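Local coordinates for ancylostoma secreted protein 1 (Necator americanus, PDB 3NT8) that is probably associated with the transition of infective hookworm larvae to parasitism and is built from two CAP domains, at residues 84-89 and 161-166; 27-32 and 77-82; 101-106 and 172-177. All coordinates share one frame; numbering follows the deposited sequence.

Contact 1: 84-89 and 161-166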
loop_
_atom_site.group_PDB
_atom_site.type_symbol
_atom_site.label_atom_id
_atom_site.label_comp_id
_atom_site.label_asym_id
_atom_site.label_seq_id
_atom_site.Cartn_x
_atom_site.Cartn_y
_atom_site.Cartn_z
ATOM N N ASP A 84 19.017 -16.917 7.660
ATOM C CA ASP A 84 20.030 -17.304 6.676
ATOM C C ASP A 84 20.819 -16.102 6.156
ATOM O O ASP A 84 21.952 -16.240 5.711
ATOM C CB ASP A 84 19.398 -18.073 5.502
ATOM C CG ASP A 84 18.867 -19.400 5.913
ATOM O OD1 ASP A 84 19.432 -20.006 6.844
ATOM O OD2 ASP A 84 17.888 -19.873 5.298
ATOM N N ALA A 85 20.235 -14.909 6.259
ATOM C CA ALA A 85 20.836 -13.736 5.640
ATOM C C ALA A 85 21.756 -12.979 6.555
ATOM O O ALA A 85 22.573 -12.177 6.101
ATOM C CB ALA A 85 19.784 -12.832 5.060
ATOM N N ILE A 86 21.630 -13.244 7.849
ATOM C CA ILE A 86 22.389 -12.511 8.847
ATOM C C ILE A 86 23.505 -13.349 9.495
ATOM O O ILE A 86 24.021 -12.988 10.555
ATOM C CB ILE A 86 21.443 -11.850 9.921
ATOM C CG1 ILE A 86 20.683 -12.921 10.747
ATOM C CG2 ILE A 86 20.410 -10.955 9.219
ATOM C CD1 ILE A 86 20.012 -12.371 11.999
ATOM N N GLN A 87 23.886 -14.456 8.870
ATOM C CA GLN A 87 24.844 -15.358 9.538
ATOM C C GLN A 87 26.214 -14.692 9.802
ATOM O O GLN A 87 26.912 -15.014 10.774
ATOM C CB GLN A 87 24.980 -16.696 8.793
ATOM C CG GLN A 87 23.749 -17.635 8.895
ATOM C CD GLN A 87 23.544 -18.268 10.287
ATOM O OE1 GLN A 87 24.389 -19.049 10.777
ATOM N NE2 GLN A 87 22.387 -17.949 10.915
ATOM N N SER A 88 26.571 -13.725 8.964
ATOM C CA SER A 88 27.849 -13.034 9.107
ATOM C C SER A 88 27.700 -11.611 9.686
ATOM O O SER A 88 28.639 -10.797 9.595
ATOM C CB SER A 88 28.493 -12.941 7.736
ATOM O OG SER A 88 27.539 -12.397 6.826
ATOM N N CYS A 89 26.544 -11.334 10.295
ATOM C CA CYS A 89 26.176 -9.991 10.798
ATOM C C CYS A 89 26.473 -8.878 9.770
ATOM O O CYS A 89 27.242 -7.923 10.062
ATOM C CB CYS A 89 26.795 -9.686 12.173
ATOM S SG CYS A 89 26.462 -10.955 13.450
ATOM N N GLY A 161 8.543 -11.861 11.021
ATOM C CA GLY A 161 9.647 -12.827 11.137
ATOM C C GLY A 161 10.892 -12.174 11.703
ATOM O O GLY A 161 11.414 -11.215 11.117
ATOM N N CYS A 162 11.363 -12.666 12.848
ATOM C CA CYS A 162 12.564 -12.062 13.448
ATOM C C CYS A 162 13.613 -13.149 13.805
ATOM O O CYS A 162 13.234 -14.318 14.024
ATOM C CB CYS A 162 12.242 -11.213 14.694
ATOM S SG CYS A 162 10.884 -10.030 14.677
ATOM N N ALA A 163 14.886 -12.721 13.899
ATOM C CA ALA A 163 16.013 -13.550 14.240
ATOM C C ALA A 163 17.196 -12.675 14.716
ATOM O O ALA A 163 17.266 -11.521 14.326
ATOM C CB ALA A 163 16.409 -14.433 12.992
ATOM N N TYR A 164 18.060 -13.179 15.613
ATOM C CA TYR A 164 19.359 -12.547 15.920
ATOM C C TYR A 164 20.500 -13.533 15.561
ATOM O O TYR A 164 20.238 -14.696 15.336
ATOM C CB TYR A 164 19.470 -12.045 17.357
ATOM C CG TYR A 164 19.234 -13.132 18.386
ATOM C CD1 TYR A 164 20.182 -14.166 18.597
ATOM C CD2 TYR A 164 18.055 -13.178 19.081
ATOM C CE1 TYR A 164 19.941 -15.192 19.507
ATOM C CE2 TYR A 164 17.793 -14.196 19.982
ATOM C CZ TYR A 164 18.745 -15.208 20.186
ATOM O OH TYR A 164 18.485 -16.216 21.059
ATOM N N LYS A 165 21.727 -13.031 15.386
ATOM C CA LYS A 165 22.917 -13.849 15.201
ATOM C C LYS A 165 24.074 -13.211 15.927
ATOM O O LYS A 165 24.299 -12.033 15.740
ATOM C CB LYS A 165 23.260 -13.964 13.731
ATOM C CG LYS A 165 24.385 -14.914 13.402
ATOM C CD LYS A 165 24.067 -16.362 13.700
ATOM C CE LYS A 165 25.306 -17.195 13.250
ATOM N NZ LYS A 165 25.129 -18.699 13.271
ATOM N N VAL A 166 24.793 -13.993 16.752
ATOM C CA VAL A 166 26.048 -13.559 17.366
ATOM C C VAL A 166 27.257 -13.738 16.381
ATOM O O VAL A 166 27.409 -14.776 15.738
ATOM C CB VAL A 166 26.312 -14.285 18.728
ATOM C CG1 VAL A 166 27.608 -13.845 19.356
ATOM C CG2 VAL A 166 25.176 -14.008 19.699
#
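Lys165 lies against the turn that follows helix 76-85 and has the largest share of this contact. Its CB sits 3.4 Å from the backbone O of Ile86 and also touches the CD1 methyl of Ile86. CG stands anti to the backbone N (chi1 -173°), which directs the chain over the turn, and it meets the backbone O atoms of Ile86 and Gln87. The chain then bends at chi2 (66°). CD reaches the amide of Gln87, 3.6 Å from NE2. Lys165 CE follows at 3.2 Å from Gln87 OE1. At the tip, NZ donates a hydrogen bond to Gln87 OE1 over 2.6 Å. The donor is 40° out of the amide plane, so it does not sit on a lone pair.

Gln87 starts away from the strand, but its end folds back to Lys165. Its NE2 bonds to Gln83 O, so both ends of the amide are held and its rotation is fixed. Ile86 supplies the apolar part of the contact. Its CD1 lies 3.7 Å from Ala163 O and also touches the CB of Ala163. The type I beta turn from Ile86 to Cys89 is closed by Cys89 N bonding to Ile86 O over 3.0 Å. Cys89 SG ends 3.3 Å from Lys165 O and forms a disulfide with Cys167, which ties the turn covalently to the end of strand 159-167.

That strand runs between strands 73-74 and 170-177. Helix 76-85 lies on one face of the sheet and helix 34-52 on the other, where Tyr164 OH bonds to Asp36. This is the alpha-beta-alpha sandwich of the CAP fold.

Contact 2: 27-32 and 77-82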
loop_
_atom_site.group_PDB
_atom_site.type_symbol
_atom_site.label_atom_id
_atom_site.label_comp_id
_atom_site.label_asym_id
_atom_site.label_seq_id
_atom_site.Cartn_x
_atom_site.Cartn_y
_atom_site.Cartn_z
ATOM N N CYS A 27 8.449 -23.779 14.345
ATOM C CA CYS A 27 9.583 -23.443 13.477
ATOM C C CYS A 27 10.772 -24.350 13.740
ATOM O O CYS A 27 11.067 -24.707 14.880
ATOM C CB CYS A 27 9.987 -21.963 13.566
ATOM S SG CYS A 27 8.600 -20.723 13.415
ATOM N N SER A 28 11.456 -24.711 12.670
ATOM C CA SER A 28 12.597 -25.603 12.780
ATOM C C SER A 28 13.856 -24.844 13.172
ATOM O O SER A 28 14.793 -25.423 13.659
ATOM C CB SER A 28 12.828 -26.420 11.498
ATOM O OG SER A 28 12.900 -25.643 10.283
ATOM N N ASN A 29 13.857 -23.528 13.019
ATOM C CA ASN A 29 15.122 -22.811 13.180
ATOM C C ASN A 29 15.597 -22.945 14.630
ATOM O O ASN A 29 14.825 -22.665 15.558
ATOM C CB ASN A 29 15.002 -21.354 12.687
ATOM C CG ASN A 29 16.217 -20.522 12.998
ATOM O OD1 ASN A 29 17.347 -20.933 12.785
ATOM N ND2 ASN A 29 15.982 -19.310 13.517
ATOM N N SER A 30 16.829 -23.450 14.819
ATOM C CA SER A 30 17.474 -23.487 16.147
ATOM C C SER A 30 18.272 -22.165 16.507
ATOM O O SER A 30 18.896 -22.091 17.554
ATOM C CB SER A 30 18.381 -24.740 16.262
ATOM O OG SER A 30 19.481 -24.644 15.363
ATOM N N GLY A 31 18.282 -21.181 15.599
ATOM C CA GLY A 31 18.998 -19.892 15.760
ATOM C C GLY A 31 18.391 -19.078 16.911
ATOM O O GLY A 31 19.101 -18.379 17.677
ATOM N N ILE A 32 17.073 -19.178 17.071
ATOM C CA ILE A 32 16.446 -18.495 18.218
ATOM C C ILE A 32 15.539 -19.494 18.923
ATOM O O ILE A 32 15.276 -20.566 18.341
ATOM C CB ILE A 32 15.740 -17.207 17.804
ATOM C CG1 ILE A 32 14.680 -17.468 16.707
ATOM C CG2 ILE A 32 16.810 -16.202 17.260
ATOM C CD1 ILE A 32 13.712 -16.197 16.465
ATOM N N ALA A 77 8.829 -19.276 7.675
ATOM C CA ALA A 77 9.503 -19.147 6.430
ATOM C C ALA A 77 10.140 -17.792 6.393
ATOM O O ALA A 77 11.282 -17.641 5.912
ATOM C CB ALA A 77 8.497 -19.303 5.281
ATOM N N MET A 78 9.422 -16.774 6.891
ATOM C CA MET A 78 9.998 -15.417 6.975
ATOM C C MET A 78 11.165 -15.399 7.934
ATOM O O MET A 78 12.220 -14.898 7.565
ATOM C CB MET A 78 8.964 -14.344 7.343
ATOM C CG MET A 78 8.203 -13.894 6.115
ATOM S SD MET A 78 6.746 -13.044 6.608
ATOM C CE MET A 78 7.516 -11.596 7.314
ATOM N N GLU A 79 10.983 -15.988 9.115
ATOM C CA GLU A 79 12.051 -16.141 10.106
ATOM C C GLU A 79 13.278 -16.843 9.548
ATOM O O GLU A 79 14.426 -16.395 9.767
ATOM C CB GLU A 79 11.562 -16.900 11.339
ATOM C CG GLU A 79 12.679 -17.088 12.440
ATOM C CD GLU A 79 12.323 -18.133 13.415
ATOM O OE1 GLU A 79 11.132 -18.450 13.581
ATOM O OE2 GLU A 79 13.229 -18.714 14.033
ATOM N N GLN A 80 13.062 -17.921 8.802
ATOM C CA GLN A 80 14.197 -18.772 8.363
ATOM C C GLN A 80 14.999 -18.043 7.331
ATOM O O GLN A 80 16.227 -18.107 7.323
ATOM C CB GLN A 80 13.690 -20.109 7.782
ATOM C CG GLN A 80 14.850 -21.049 7.261
ATOM C CD GLN A 80 15.701 -21.618 8.402
ATOM O OE1 GLN A 80 15.191 -22.269 9.312
ATOM N NE2 GLN A 80 17.011 -21.344 8.354
ATOM N N GLN A 81 14.306 -17.386 6.412
ATOM C CA GLN A 81 14.998 -16.649 5.381
ATOM C C GLN A 81 15.861 -15.523 5.952
ATOM O O GLN A 81 16.981 -15.352 5.537
ATOM C CB GLN A 81 14.006 -16.125 4.323
ATOM C CG GLN A 81 14.711 -15.666 3.083
ATOM C CD GLN A 81 13.789 -15.466 1.883
ATOM O OE1 GLN A 81 12.552 -15.634 1.975
ATOM N NE2 GLN A 81 14.395 -15.118 0.745
ATOM N N LEU A 82 15.323 -14.783 6.911
ATOM C CA LEU A 82 16.047 -13.712 7.525
ATOM C C LEU A 82 17.257 -14.265 8.325
ATOM O O LEU A 82 18.355 -13.666 8.325
ATOM C CB LEU A 82 15.117 -12.903 8.421
ATOM C CG LEU A 82 15.753 -11.866 9.324
ATOM C CD1 LEU A 82 16.389 -10.849 8.442
ATOM C CD2 LEU A 82 14.725 -11.205 10.191
HETATM O O HOH W 1 18.834 -21.958 10.633
#
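Glu79 places a carboxylate in a buried position, among Asn29, Ile32 and the sulfur of Cys27. This is where the N-terminal loop of the first CAP domain packs against helix 76-85. The helix side chain is straight: chi1 of -180° and an extended chain carry the acid out to the loop.

Asn29 ND2 donates to Glu79 OE2 over 2.9 Å, with an N-H...O angle of 171°. The bond lies in the Asn29 amide plane and meets OE2 on its anti side. The amide and carboxylate planes are turned 67° apart. OE2 also forms a salt bridge with Arg37, while OE1 accepts from Trp74 NE1. Both oxygens are therefore satisfied despite their burial, and the nearby arginine would be expected to favour the charged form.

Apolar atoms fill in around the acid. Ile32 comes from the opposite direction and brings CG1 to 3.3 Å from OE2. Cys27 SG lies 3.4 Å from OE1, and its disulfide to Cys76 fixes the loop to the start of the helix.

Asn29 is held at both ends of its amide. ND2 also donates to Gln83 OE1, its stronger partner, one helical turn beyond Glu79. OD1 accepts from Gly31 N over 3.0 Å and so closes an Asx turn, with the donor well above the carbonyl plane. Gln80 bends back toward the same residue, and its OE1 rests 3.5 Å from Asn29 CB. One water joins the two amides: it donates to Asn29 OD1 at 2.8 Å and accepts from Gln80 NE2 at 3.0 Å.

Contact 3: 101-106 and 172-177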
loop_
_atom_site.group_PDB
_atom_site.type_symbol
_atom_site.label_atom_id
_atom_site.label_comp_id
_atom_site.label_asym_id
_atom_site.label_seq_id
_atom_site.Cartn_x
_atom_site.Cartn_y
_atom_site.Cartn_z
ATOM N N GLN A 101 12.250 -4.491 6.169
ATOM C CA GLN A 101 13.185 -4.955 7.149
ATOM C C GLN A 101 13.617 -3.879 8.145
ATOM O O GLN A 101 13.887 -2.766 7.778
ATOM C CB GLN A 101 14.437 -5.542 6.458
ATOM C CG GLN A 101 15.503 -6.041 7.418
ATOM C CD GLN A 101 16.659 -6.710 6.693
ATOM O OE1 GLN A 101 16.815 -6.587 5.469
ATOM N NE2 GLN A 101 17.483 -7.368 7.436
ATOM N N ASN A 102 13.694 -4.285 9.406
ATOM C CA ASN A 102 14.225 -3.517 10.493
ATOM C C ASN A 102 15.495 -4.204 11.001
ATOM O O ASN A 102 15.528 -5.428 11.140
ATOM C CB ASN A 102 13.201 -3.474 11.621
ATOM C CG ASN A 102 12.296 -2.252 11.571
ATOM O OD1 ASN A 102 12.475 -1.370 10.760
ATOM N ND2 ASN A 102 11.294 -2.225 12.447
ATOM N N THR A 103 16.524 -3.418 11.300
ATOM C CA THR A 103 17.836 -3.965 11.624
ATOM C C THR A 103 18.587 -3.118 12.682
ATOM O O THR A 103 18.424 -1.856 12.773
ATOM C CB THR A 103 18.728 -4.159 10.327
ATOM O OG1 THR A 103 19.898 -4.885 10.693
ATOM C CG2 THR A 103 19.157 -2.815 9.744
ATOM N N MET A 104 19.368 -3.831 13.498
ATOM C CA MET A 104 20.098 -3.208 14.602
ATOM C C MET A 104 21.366 -3.996 14.843
ATOM O O MET A 104 21.359 -5.226 14.849
ATOM C CB MET A 104 19.279 -3.198 15.889
ATOM C CG MET A 104 19.943 -2.602 17.038
ATOM S SD MET A 104 20.103 -0.871 16.770
ATOM C CE MET A 104 20.771 -0.495 18.408
ATOM N N SER A 105 22.439 -3.264 15.083
ATOM C CA SER A 105 23.723 -3.888 15.334
ATOM C C SER A 105 24.265 -3.481 16.707
ATOM O O SER A 105 24.267 -2.301 17.061
ATOM C CB SER A 105 24.705 -3.561 14.203
ATOM O OG SER A 105 25.971 -4.173 14.457
ATOM N N TRP A 106 24.701 -4.469 17.493
ATOM C CA TRP A 106 25.365 -4.197 18.769
ATOM C C TRP A 106 26.821 -4.633 18.779
ATOM O O TRP A 106 27.191 -5.646 18.161
ATOM C CB TRP A 106 24.641 -4.914 19.912
ATOM C CG TRP A 106 23.217 -4.576 20.019
ATOM C CD1 TRP A 106 22.166 -5.230 19.433
ATOM C CD2 TRP A 106 22.660 -3.515 20.775
ATOM N NE1 TRP A 106 20.983 -4.614 19.765
ATOM C CE2 TRP A 106 21.256 -3.564 20.596
ATOM C CE3 TRP A 106 23.206 -2.521 21.595
ATOM C CZ2 TRP A 106 20.391 -2.661 21.203
ATOM C CZ3 TRP A 106 22.350 -1.616 22.204
ATOM C CH2 TRP A 106 20.950 -1.689 22.000
ATOM N N ALA A 172 23.643 -8.987 15.645
ATOM C CA ALA A 172 22.678 -8.335 14.789
ATOM C C ALA A 172 21.305 -8.907 15.154
ATOM O O ALA A 172 21.169 -10.138 15.361
ATOM C CB ALA A 172 23.030 -8.577 13.319
ATOM N N VAL A 173 20.348 -8.005 15.340
ATOM C CA VAL A 173 18.957 -8.335 15.620
ATOM C C VAL A 173 18.079 -7.652 14.573
ATOM O O VAL A 173 18.286 -6.494 14.284
ATOM C CB VAL A 173 18.524 -7.844 17.002
ATOM C CG1 VAL A 173 17.084 -8.326 17.268
ATOM C CG2 VAL A 173 19.521 -8.314 18.096
ATOM N N SER A 174 17.160 -8.393 13.973
ATOM C CA SER A 174 16.479 -7.955 12.743
ATOM C C SER A 174 15.066 -8.576 12.682
ATOM O O SER A 174 14.841 -9.608 13.205
ATOM C CB SER A 174 17.279 -8.280 11.453
ATOM O OG SER A 174 16.655 -7.683 10.278
ATOM N N CYS A 175 14.132 -7.880 12.052
ATOM C CA CYS A 175 12.753 -8.362 11.871
ATOM C C CYS A 175 12.393 -7.921 10.486
ATOM O O CYS A 175 12.818 -6.854 10.048
ATOM C CB CYS A 175 11.747 -7.722 12.871
ATOM S SG CYS A 175 11.859 -8.185 14.591
ATOM N N ILE A 176 11.624 -8.776 9.800
ATOM C CA ILE A 176 11.064 -8.479 8.488
ATOM C C ILE A 176 9.550 -8.569 8.560
ATOM O O ILE A 176 9.009 -9.269 9.429
ATOM C CB ILE A 176 11.571 -9.444 7.346
ATOM C CG1 ILE A 176 11.570 -10.886 7.793
ATOM C CG2 ILE A 176 12.935 -9.081 6.851
ATOM C CD1 ILE A 176 11.672 -11.791 6.640
ATOM N N TYR A 177 8.873 -7.857 7.662
ATOM C CA TYR A 177 7.416 -7.626 7.777
ATOM C C TYR A 177 6.821 -7.706 6.406
ATOM O O TYR A 177 7.403 -7.178 5.483
ATOM C CB TYR A 177 7.129 -6.211 8.327
ATOM C CG TYR A 177 7.808 -5.906 9.620
ATOM C CD1 TYR A 177 7.099 -5.943 10.837
ATOM C CD2 TYR A 177 9.118 -5.496 9.645
ATOM C CE1 TYR A 177 7.726 -5.610 12.008
ATOM C CE2 TYR A 177 9.730 -5.160 10.830
ATOM C CZ TYR A 177 9.029 -5.208 12.004
ATOM O OH TYR A 177 9.623 -4.943 13.189
#
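Strands 101-106 and 172-177 run antiparallel, their axes 4.7 Å apart and 174° between directions. Asn102 and Cys175 form a hydrogen-bonded pair, with Asn102 N to Cys175 O at 2.8 Å. Met104 and Val173 form the next such pair, in which the Met104 N bond is weak.

Ser174 adds a side-chain link. A chi1 of -173° swings OG over to the partner strand. It donates to Asn102 O over 2.7 Å. Cys175 N reaches the same oxygen from the opposite face of the carbonyl plane. Gln101 NE2 in turn donates to Ser174 OG over 3.0 Å, while its OE1 accepts from Ala94 N.

Asn102 CB meets the edge of the Tyr177 ring. The Asn102 amide plane is 79° from the ring, and its ND2 makes a weak bond to Tyr177 OH at 3.3 Å. ND2 also donates to Ala148 O, OD1 accepts from Asn151 ND2, and Tyr177 OH bonds to His44 NE2. At the far end, Val173 CG2 touches the Trp106 ring edge at CD1, 4.3 Å away.

Strand 100-107 is outermost in the sheet. Leu82 of helix 76-85 covers Gln101, Ser174 and Ile176, whereas helices 119-127 and 147-153 pack on the Asn102 face.

All three contacts lie in the first CAP domain, around its sheet and helix 76-85. Contacts 1 and 2 share helix 76-85, and their centres are about 9 Å apart. They meet where Ile32 CD1 packs 3.1 Å from Cys162 O. The centres of contacts 1 and 3 are about 8 Å apart, as strands 159-167 and 170-177 are neighbours in the sheet. The disulfide Cys162-Cys175 joins these two contacts covalently. Contacts 2 and 3 have centres about 14 Å apart. Leu82 bridges them, with its CD2 3.4 Å from Ser174 O. Along the chain, contact 2 closes before the other two open, while contacts 1 and 3 cross.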